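Side-chain contacts in cycloalternan-forming enzyme (Listeria monocytogenes serovar 1/2a, PDB 5F7U), which is a multidomain member of glycoside hydrolase family 31, built around a TIM barrel and carrying a family 6 carbohydrate-binding module: residues Asp532-Asn537 against Asp572-Ile577; Asp513-Trp518 against Val567-Asp572; Lys362-Leu367 against Glu580-Ser585. The protein carries 1 engineered substitution. All blocks are in the same frame, centred on the assembly; numbering follows the deposited sequence.

Interaction 1 of 3, residues Asp532-Asn537 against Asp572-Ile577; sequences DGFKTN and DFAKSI. Engineered in segment 532-537: Asn-537 (natural residue Asp). With GLC (alpha-D-glucopyranose), chain F.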
# COMPACT_ATOMS: atom_id res chain seq x y z
N ASP A 532 8.40 -5.92 21.80
CA ASP A 532 8.93 -6.02 20.45
C ASP A 532 8.48 -4.88 19.56
O ASP A 532 8.55 -4.99 18.33
CB ASP A 532 8.52 -7.38 19.87
CG ASP A 532 9.00 -8.52 20.74
OD1 ASP A 532 10.21 -8.75 20.75
OD2 ASP A 532 8.18 -9.13 21.47
N GLY A 533 8.03 -3.78 20.16
CA GLY A 533 7.73 -2.59 19.37
C GLY A 533 6.46 -1.92 19.86
O GLY A 533 5.93 -2.27 20.91
N PHE A 534 6.01 -0.96 19.09
CA PHE A 534 4.86 -0.14 19.47
C PHE A 534 3.86 -0.01 18.34
O PHE A 534 4.24 0.10 17.16
CB PHE A 534 5.32 1.27 19.83
CG PHE A 534 6.26 1.33 21.00
CD1 PHE A 534 5.78 1.21 22.30
CD2 PHE A 534 7.65 1.49 20.81
CE1 PHE A 534 6.65 1.27 23.40
CE2 PHE A 534 8.52 1.54 21.90
CZ PHE A 534 8.02 1.44 23.20
N LYS A 535 2.59 0.00 18.72
CA LYS A 535 1.53 0.41 17.81
C LYS A 535 1.28 1.89 18.03
O LYS A 535 0.54 2.29 18.93
CB LYS A 535 0.25 -0.43 18.00
CG LYS A 535 -0.91 -0.00 17.06
CD LYS A 535 -2.12 -0.94 17.23
CE LYS A 535 -3.21 -0.55 16.22
NZ LYS A 535 -4.43 -1.43 16.33
N THR A 536 1.95 2.69 17.21
CA THR A 536 1.91 4.15 17.33
C THR A 536 0.74 4.71 16.56
O THR A 536 0.80 4.90 15.35
CB THR A 536 3.25 4.77 16.89
OG1 THR A 536 3.80 4.00 15.82
CG2 THR A 536 4.23 4.74 18.05
N ASN A 537 -0.36 4.90 17.28
CA ASN A 537 -1.60 5.40 16.73
C ASN A 537 -1.66 6.91 16.76
O ASN A 537 -0.90 7.56 17.47
CB ASN A 537 -2.75 4.88 17.59
CG ASN A 537 -3.97 4.51 16.78
OD1 ASN A 537 -4.34 5.19 15.82
ND2 ASN A 537 -4.55 3.39 17.12
N ASP A 572 12.75 4.17 15.43
CA ASP A 572 14.21 4.23 15.62
C ASP A 572 14.59 3.93 17.07
O ASP A 572 15.54 3.20 17.34
CB ASP A 572 14.77 5.60 15.25
CG ASP A 572 14.65 5.91 13.77
OD1 ASP A 572 14.31 5.00 12.98
OD2 ASP A 572 14.90 7.09 13.40
N PHE A 573 13.83 4.51 17.99
CA PHE A 573 14.08 4.28 19.42
C PHE A 573 13.95 2.80 19.80
O PHE A 573 14.85 2.24 20.44
CB PHE A 573 13.15 5.14 20.28
CG PHE A 573 13.11 4.73 21.73
CD1 PHE A 573 14.23 4.86 22.54
CD2 PHE A 573 11.93 4.21 22.27
CE1 PHE A 573 14.19 4.48 23.90
CE2 PHE A 573 11.88 3.84 23.62
CZ PHE A 573 13.01 3.96 24.42
N ALA A 574 12.86 2.16 19.40
CA ALA A 574 12.63 0.75 19.73
C ALA A 574 13.74 -0.14 19.15
O ALA A 574 14.27 -0.99 19.85
CB ALA A 574 11.25 0.30 19.27
N LYS A 575 14.09 0.11 17.89
CA LYS A 575 15.15 -0.63 17.19
C LYS A 575 16.52 -0.47 17.81
O LYS A 575 17.34 -1.41 17.79
CB LYS A 575 15.19 -0.22 15.72
CG LYS A 575 14.43 -1.16 14.81
CD LYS A 575 14.78 -0.94 13.34
CE LYS A 575 16.02 -1.71 12.93
NZ LYS A 575 16.24 -1.73 11.44
N SER A 576 16.77 0.71 18.40
CA SER A 576 18.04 0.99 19.06
C SER A 576 18.29 0.05 20.25
O SER A 576 19.44 -0.29 20.55
CB SER A 576 18.15 2.47 19.47
OG SER A 576 17.50 2.78 20.71
N ILE A 577 17.20 -0.40 20.88
CA ILE A 577 17.26 -1.32 22.01
C ILE A 577 17.05 -2.78 21.58
O ILE A 577 17.78 -3.68 22.02
CB ILE A 577 16.27 -0.90 23.13
CG1 ILE A 577 16.74 0.44 23.74
CG2 ILE A 577 16.19 -1.96 24.22
CD1 ILE A 577 15.69 1.24 24.48
C1 GLC F . -7.82 4.00 17.32
C2 GLC F . -7.26 2.89 16.39
C3 GLC F . -7.85 1.50 16.69
C4 GLC F . -7.71 1.16 18.18
C5 GLC F . -8.11 2.35 19.07
C6 GLC F . -7.83 2.12 20.55
O2 GLC F . -7.36 3.30 15.02
O3 GLC F . -7.20 0.48 15.92
O4 GLC F . -8.52 0.02 18.51
O5 GLC F . -7.51 3.60 18.68
O6 GLC F . -8.44 3.23 21.24
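Phe-534 meets Phe-573 and Ala-574 where the fourth strand of the TIM barrel, 534-536, is backed by helix 555-577, the long helix that follows it in the chain. This is the strand-to-helix packing on which a (beta/alpha)8 barrel is built, and across the two segments it is wholly apolar. The CD2-CE2 side of the Phe-534 ring meets the Ala-574 methyl, with CE2 4.0 Å from Ala-574 CB, and CE2 also lies 4.3 Å from Phe-573 CD2. The ring reaches the helix because CG stands anti to the carbonyl carbon (chi1 -62°). Alanine suits the spot facing it, since a single methyl lets the helix come near a bulky ring. Leu-526 of helix 523-527 touches both phenylalanines, and Tyr-570 meets the Phe-534 ring edge-to-face, so the contact is one side of a larger apolar cluster. Gly-533, next to Phe-534, adopts backbone angles (phi 139°) that would bring a side chain into conflict with the carbonyl before it, which glycine avoids.

The polar side chains take no part in this packing. Lys-535, next along the strand, is fully extended, and its NZ lies in the glycan pocket. There NZ makes a weak hydrogen bond of 3.4 Å to O3 of the bound alpha-D-glucopyranose and a salt bridge to Glu-400, and the lysine has a cation-pi contact with Trp-599; the long aliphatic chain lets the amino group reach from the barrel wall to the sugar. Asn-537, an engineered replacement of aspartate, lies in the same pocket. On the helix, the Ser-576 hydroxyl folds back on its own backbone, where OG donates to Phe-573 O at 2.7 Å, tilted 17° from the carbonyl plane.

Interaction 2 of 3, residues Asp513-Trp518 against Val567-Asp572; sequences DAVDWW and VSSYFD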
# COMPACT_ATOMS: atom_id res chain seq x y z
N ASP A 513 15.75 16.70 22.35
CA ASP A 513 15.68 16.57 23.81
C ASP A 513 14.29 16.09 24.29
O ASP A 513 14.21 15.25 25.19
CB ASP A 513 16.05 17.88 24.52
CG ASP A 513 17.50 18.32 24.28
OD1 ASP A 513 18.38 17.51 23.96
OD2 ASP A 513 17.75 19.53 24.47
N ALA A 514 13.22 16.60 23.68
CA ALA A 514 11.85 16.18 24.01
C ALA A 514 11.63 14.70 23.70
O ALA A 514 11.03 13.96 24.50
CB ALA A 514 10.82 17.01 23.25
N VAL A 515 12.11 14.29 22.53
CA VAL A 515 12.02 12.89 22.07
C VAL A 515 12.78 11.98 23.02
O VAL A 515 12.26 10.95 23.45
CB VAL A 515 12.53 12.75 20.63
CG1 VAL A 515 12.52 11.28 20.16
CG2 VAL A 515 11.68 13.62 19.71
N ASP A 516 14.02 12.37 23.35
CA ASP A 516 14.83 11.61 24.30
C ASP A 516 14.12 11.42 25.64
O ASP A 516 14.11 10.31 26.18
CB ASP A 516 16.23 12.24 24.49
CG ASP A 516 17.13 12.07 23.25
OD1 ASP A 516 16.87 11.17 22.40
OD2 ASP A 516 18.10 12.84 23.12
N TRP A 517 13.49 12.49 26.14
CA TRP A 517 12.72 12.41 27.38
C TRP A 517 11.53 11.47 27.24
O TRP A 517 11.38 10.54 28.01
CB TRP A 517 12.24 13.78 27.84
CG TRP A 517 11.26 13.67 28.95
CD1 TRP A 517 11.52 13.20 30.22
CD2 TRP A 517 9.87 14.00 28.91
NE1 TRP A 517 10.36 13.21 30.96
CE2 TRP A 517 9.33 13.70 30.19
CE3 TRP A 517 9.01 14.51 27.92
CZ2 TRP A 517 7.98 13.91 30.52
CZ3 TRP A 517 7.65 14.72 28.24
CH2 TRP A 517 7.16 14.43 29.53
N TRP A 518 10.70 11.72 26.25
CA TRP A 518 9.47 10.93 26.04
C TRP A 518 9.80 9.44 25.93
O TRP A 518 9.19 8.61 26.62
CB TRP A 518 8.80 11.40 24.77
CG TRP A 518 7.43 10.88 24.53
CD1 TRP A 518 7.08 9.80 23.75
CD2 TRP A 518 6.20 11.46 24.98
NE1 TRP A 518 5.71 9.66 23.71
CE2 TRP A 518 5.14 10.67 24.46
CE3 TRP A 518 5.88 12.58 25.79
CZ2 TRP A 518 3.78 10.95 24.70
CZ3 TRP A 518 4.53 12.87 26.04
CH2 TRP A 518 3.49 12.05 25.49
N VAL A 567 6.16 8.75 14.30
CA VAL A 567 6.28 7.31 14.04
C VAL A 567 7.75 6.91 13.89
O VAL A 567 8.20 5.89 14.44
CB VAL A 567 5.45 6.92 12.79
CG1 VAL A 567 5.82 5.53 12.26
CG2 VAL A 567 3.96 6.96 13.14
N SER A 568 8.51 7.72 13.13
CA SER A 568 9.93 7.42 12.93
C SER A 568 10.71 7.50 14.24
O SER A 568 11.60 6.67 14.47
CB SER A 568 10.55 8.33 11.87
OG SER A 568 10.58 9.69 12.29
N SER A 569 10.36 8.46 15.11
CA SER A 569 11.08 8.60 16.40
C SER A 569 10.95 7.34 17.23
O SER A 569 11.95 6.83 17.77
CB SER A 569 10.60 9.80 17.20
OG SER A 569 11.02 11.01 16.60
N TYR A 570 9.72 6.83 17.34
CA TYR A 570 9.46 5.61 18.08
C TYR A 570 10.09 4.38 17.44
O TYR A 570 10.61 3.51 18.14
CB TYR A 570 7.98 5.37 18.20
CG TYR A 570 7.31 5.85 19.46
CD1 TYR A 570 6.79 7.14 19.56
CD2 TYR A 570 7.11 4.97 20.53
CE1 TYR A 570 6.10 7.56 20.70
CE2 TYR A 570 6.42 5.37 21.68
CZ TYR A 570 5.92 6.67 21.75
OH TYR A 570 5.19 7.08 22.87
N PHE A 571 10.00 4.29 16.10
CA PHE A 571 10.55 3.14 15.37
C PHE A 571 12.06 3.04 15.60
O PHE A 571 12.57 1.96 15.93
CB PHE A 571 10.26 3.27 13.86
CG PHE A 571 10.80 2.13 13.02
CD1 PHE A 571 10.21 0.86 13.06
CD2 PHE A 571 11.89 2.34 12.17
CE1 PHE A 571 10.72 -0.19 12.28
CE2 PHE A 571 12.41 1.29 11.41
CZ PHE A 571 11.82 0.03 11.45
N ASP A 572 12.75 4.17 15.43
CA ASP A 572 14.21 4.23 15.62
C ASP A 572 14.59 3.93 17.07
O ASP A 572 15.54 3.20 17.34
CB ASP A 572 14.77 5.60 15.25
CG ASP A 572 14.65 5.91 13.77
OD1 ASP A 572 14.31 5.00 12.98
OD2 ASP A 572 14.90 7.09 13.40
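Trp-518 and Tyr-570 join two neighbouring helices of the barrel's outer layer by a hydrogen bond between aromatic side chains, with a small apolar contact beside it. Helix 512-520 precedes the fourth barrel strand and helix 555-577 follows it, so the contact ties together elements on either side of that strand in the chain. The helices come nearest at Val-515 and Ser-569, whose CA atoms are 7.2 Å apart. A serine and a compact, branched valine suit such an approach: the CG1 branch of Val-515 rests 3.8 Å from Ser-569 CB. The serine OG also lies against both valine branches, but its hydrogen bond turns back along its own helix to the carbonyl oxygen of Asp-565.

About a turn on from Val-515, and at the residue after Ser-569, the aromatic pair spans a wider gap. The indole of Trp-518, with CG anti to the backbone N (chi1 -170°), extends toward the other helix, while Tyr-570 leaves its backbone to one side and only its far end comes close. The two rings meet rim to rim with planes at 80°, neither lying over the face of the other; Trp-518 CD1 is 3.9 Å from Tyr-570 CZ. Around them, Met-478 touches the tryptophan, and Arg-522 makes a cation-pi contact with the indole as well as touching the tyrosine.

The bond runs from Trp-518 NE1 to Tyr-570 OH, 2.8 Å long and bent to 143° at the hydrogen. Because the indole N-H can only donate, the hydroxyl oxygen is the acceptor here, and its own proton can go to Gln-457 OE1, its second partner. Two buried polar side chains are thus satisfied together, and the pair of bonds should fix the rotation of the hydroxyl.

Interaction 3 of 3, residues Lys362-Leu367 against Glu580-Ser585; sequences KWAFGL and EAVSFS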
# COMPACT_ATOMS: atom_id res chain seq x y z
N LYS A 362 11.32 -11.17 9.75
CA LYS A 362 10.34 -12.09 9.19
C LYS A 362 9.07 -12.24 10.02
O LYS A 362 7.99 -12.43 9.46
CB LYS A 362 10.97 -13.46 8.96
CG LYS A 362 10.10 -14.37 8.11
CD LYS A 362 11.00 -15.36 7.39
CE LYS A 362 10.99 -16.72 8.00
NZ LYS A 362 11.98 -17.46 7.13
N TRP A 363 9.18 -12.14 11.34
CA TRP A 363 7.99 -12.26 12.18
C TRP A 363 6.89 -11.25 11.88
O TRP A 363 5.72 -11.55 12.08
CB TRP A 363 8.33 -12.25 13.68
CG TRP A 363 8.67 -10.92 14.31
CD1 TRP A 363 9.94 -10.43 14.57
CD2 TRP A 363 7.75 -9.93 14.81
NE1 TRP A 363 9.85 -9.20 15.18
CE2 TRP A 363 8.53 -8.87 15.35
CE3 TRP A 363 6.35 -9.84 14.86
CZ2 TRP A 363 7.94 -7.73 15.94
CZ3 TRP A 363 5.76 -8.70 15.44
CH2 TRP A 363 6.57 -7.65 15.97
N ALA A 364 7.27 -10.09 11.36
CA ALA A 364 6.28 -9.09 10.98
C ALA A 364 5.35 -9.58 9.86
O ALA A 364 4.25 -9.03 9.70
CB ALA A 364 6.98 -7.79 10.60
N PHE A 365 5.77 -10.61 9.13
CA PHE A 365 5.02 -11.14 7.97
C PHE A 365 4.16 -12.37 8.24
O PHE A 365 3.56 -12.93 7.31
CB PHE A 365 5.99 -11.31 6.80
CG PHE A 365 6.59 -10.00 6.40
CD1 PHE A 365 5.87 -9.12 5.58
CD2 PHE A 365 7.81 -9.59 6.93
CE1 PHE A 365 6.36 -7.86 5.28
CE2 PHE A 365 8.32 -8.33 6.64
CZ PHE A 365 7.60 -7.46 5.80
N GLY A 366 4.11 -12.80 9.50
CA GLY A 366 3.14 -13.81 9.92
C GLY A 366 1.86 -13.16 10.43
O GLY A 366 1.69 -11.93 10.34
N LEU A 367 0.96 -13.96 11.00
CA LEU A 367 -0.31 -13.40 11.45
C LEU A 367 -0.12 -12.57 12.74
O LEU A 367 0.53 -13.04 13.67
CB LEU A 367 -1.34 -14.50 11.72
CG LEU A 367 -2.68 -14.11 12.36
CD1 LEU A 367 -3.48 -13.19 11.43
CD2 LEU A 367 -3.46 -15.39 12.68
N GLU A 580 15.00 -6.26 16.52
CA GLU A 580 13.86 -6.96 15.91
C GLU A 580 12.51 -6.27 16.17
O GLU A 580 11.46 -6.86 15.90
CB GLU A 580 13.78 -8.40 16.42
CG GLU A 580 14.91 -9.31 15.97
CD GLU A 580 14.48 -10.25 14.87
OE1 GLU A 580 13.67 -11.20 15.14
OE2 GLU A 580 14.93 -10.04 13.72
N ALA A 581 12.55 -5.05 16.71
CA ALA A 581 11.33 -4.31 17.04
C ALA A 581 10.66 -3.76 15.79
O ALA A 581 11.33 -3.34 14.85
CB ALA A 581 11.63 -3.17 18.00
N VAL A 582 9.33 -3.78 15.78
CA VAL A 582 8.55 -3.35 14.62
C VAL A 582 7.51 -2.32 15.08
O VAL A 582 6.89 -2.52 16.12
CB VAL A 582 7.81 -4.57 14.02
CG1 VAL A 582 6.82 -4.17 12.94
CG2 VAL A 582 8.83 -5.55 13.46
N SER A 583 7.32 -1.24 14.31
CA SER A 583 6.19 -0.32 14.52
C SER A 583 4.98 -0.65 13.64
O SER A 583 5.15 -1.19 12.54
CB SER A 583 6.62 1.11 14.23
OG SER A 583 7.58 1.54 15.19
N PHE A 584 3.80 -0.26 14.12
CA PHE A 584 2.53 -0.55 13.45
C PHE A 584 1.76 0.76 13.62
O PHE A 584 1.40 1.14 14.76
CB PHE A 584 1.90 -1.74 14.20
CG PHE A 584 0.78 -2.43 13.46
CD1 PHE A 584 -0.52 -1.88 13.45
CD2 PHE A 584 1.00 -3.68 12.85
CE1 PHE A 584 -1.57 -2.53 12.80
CE2 PHE A 584 -0.06 -4.33 12.19
CZ PHE A 584 -1.34 -3.75 12.17
N SER A 585 1.54 1.48 12.52
CA SER A 585 1.03 2.88 12.59
C SER A 585 -0.01 3.14 11.51
O SER A 585 -0.18 2.30 10.62
CB SER A 585 2.18 3.86 12.39
OG SER A 585 3.25 3.57 13.28
O HOH W 1 12.03 -12.93 12.69
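Trp-363 reaches Glu-580 with its indole N-H and Val-582 with its six-membered ring. NE1 donates to Glu-580 O at 2.9 Å and 152°, with the oxygen near the indole plane and the donor in the carbonyl plane, so both flat groups are well set for the bond. Farther along the ring, CZ2 packs at 3.4 Å on Val-582 CG2, a branch that also lies 4.1 Å from Ala-364 CB. Tryptophan suits this place because one side chain combines a donor with a broad apolar surface, and valine fills the angle between ring and methyl. The indole gets there by placing CG between its backbone N and carbonyl carbon (chi1 76°). A water accepts from Trp-363 N at 3.3 Å and donates weakly to Glu-580 OE1.

Pro-361 touches both Glu-580 and Val-582, and Trp-368 meets the indole ring. The 3-10 turn 362-365 leads toward the first barrel strand, 367-369, and 580-585 includes the fifth, 584-585. The contact therefore joins the N-terminal ends of, or approaches to, two strands four places apart in the ring of eight, with helix 702-715 packed against Lys-362 and Phe-365.

All three interactions belong to the TIM barrel. Interactions 1 and 2 share helix 555-577 and have centres about 9 Å apart; Thr-536 CG2 packs 3.6 Å from Tyr-570 CG, joining strand to helix layer. Interaction 3, about 10 Å from interaction 1 between centres, is linked to it through adjacent strands: Thr-536 OG1 and Ser-585 OG lie 2.6 Å apart and Asp-532 O and Val-582 N 2.9 Å, both probable hydrogen bonds. Interactions 2 and 3 are about 19 Å apart between centres. Interaction 1 alone puts residues in the glycan pocket, Lys-535 and Asn-537; the Trp-518 side chain of interaction 2 is about 12 Å from a bound alpha-D-glucopyranose.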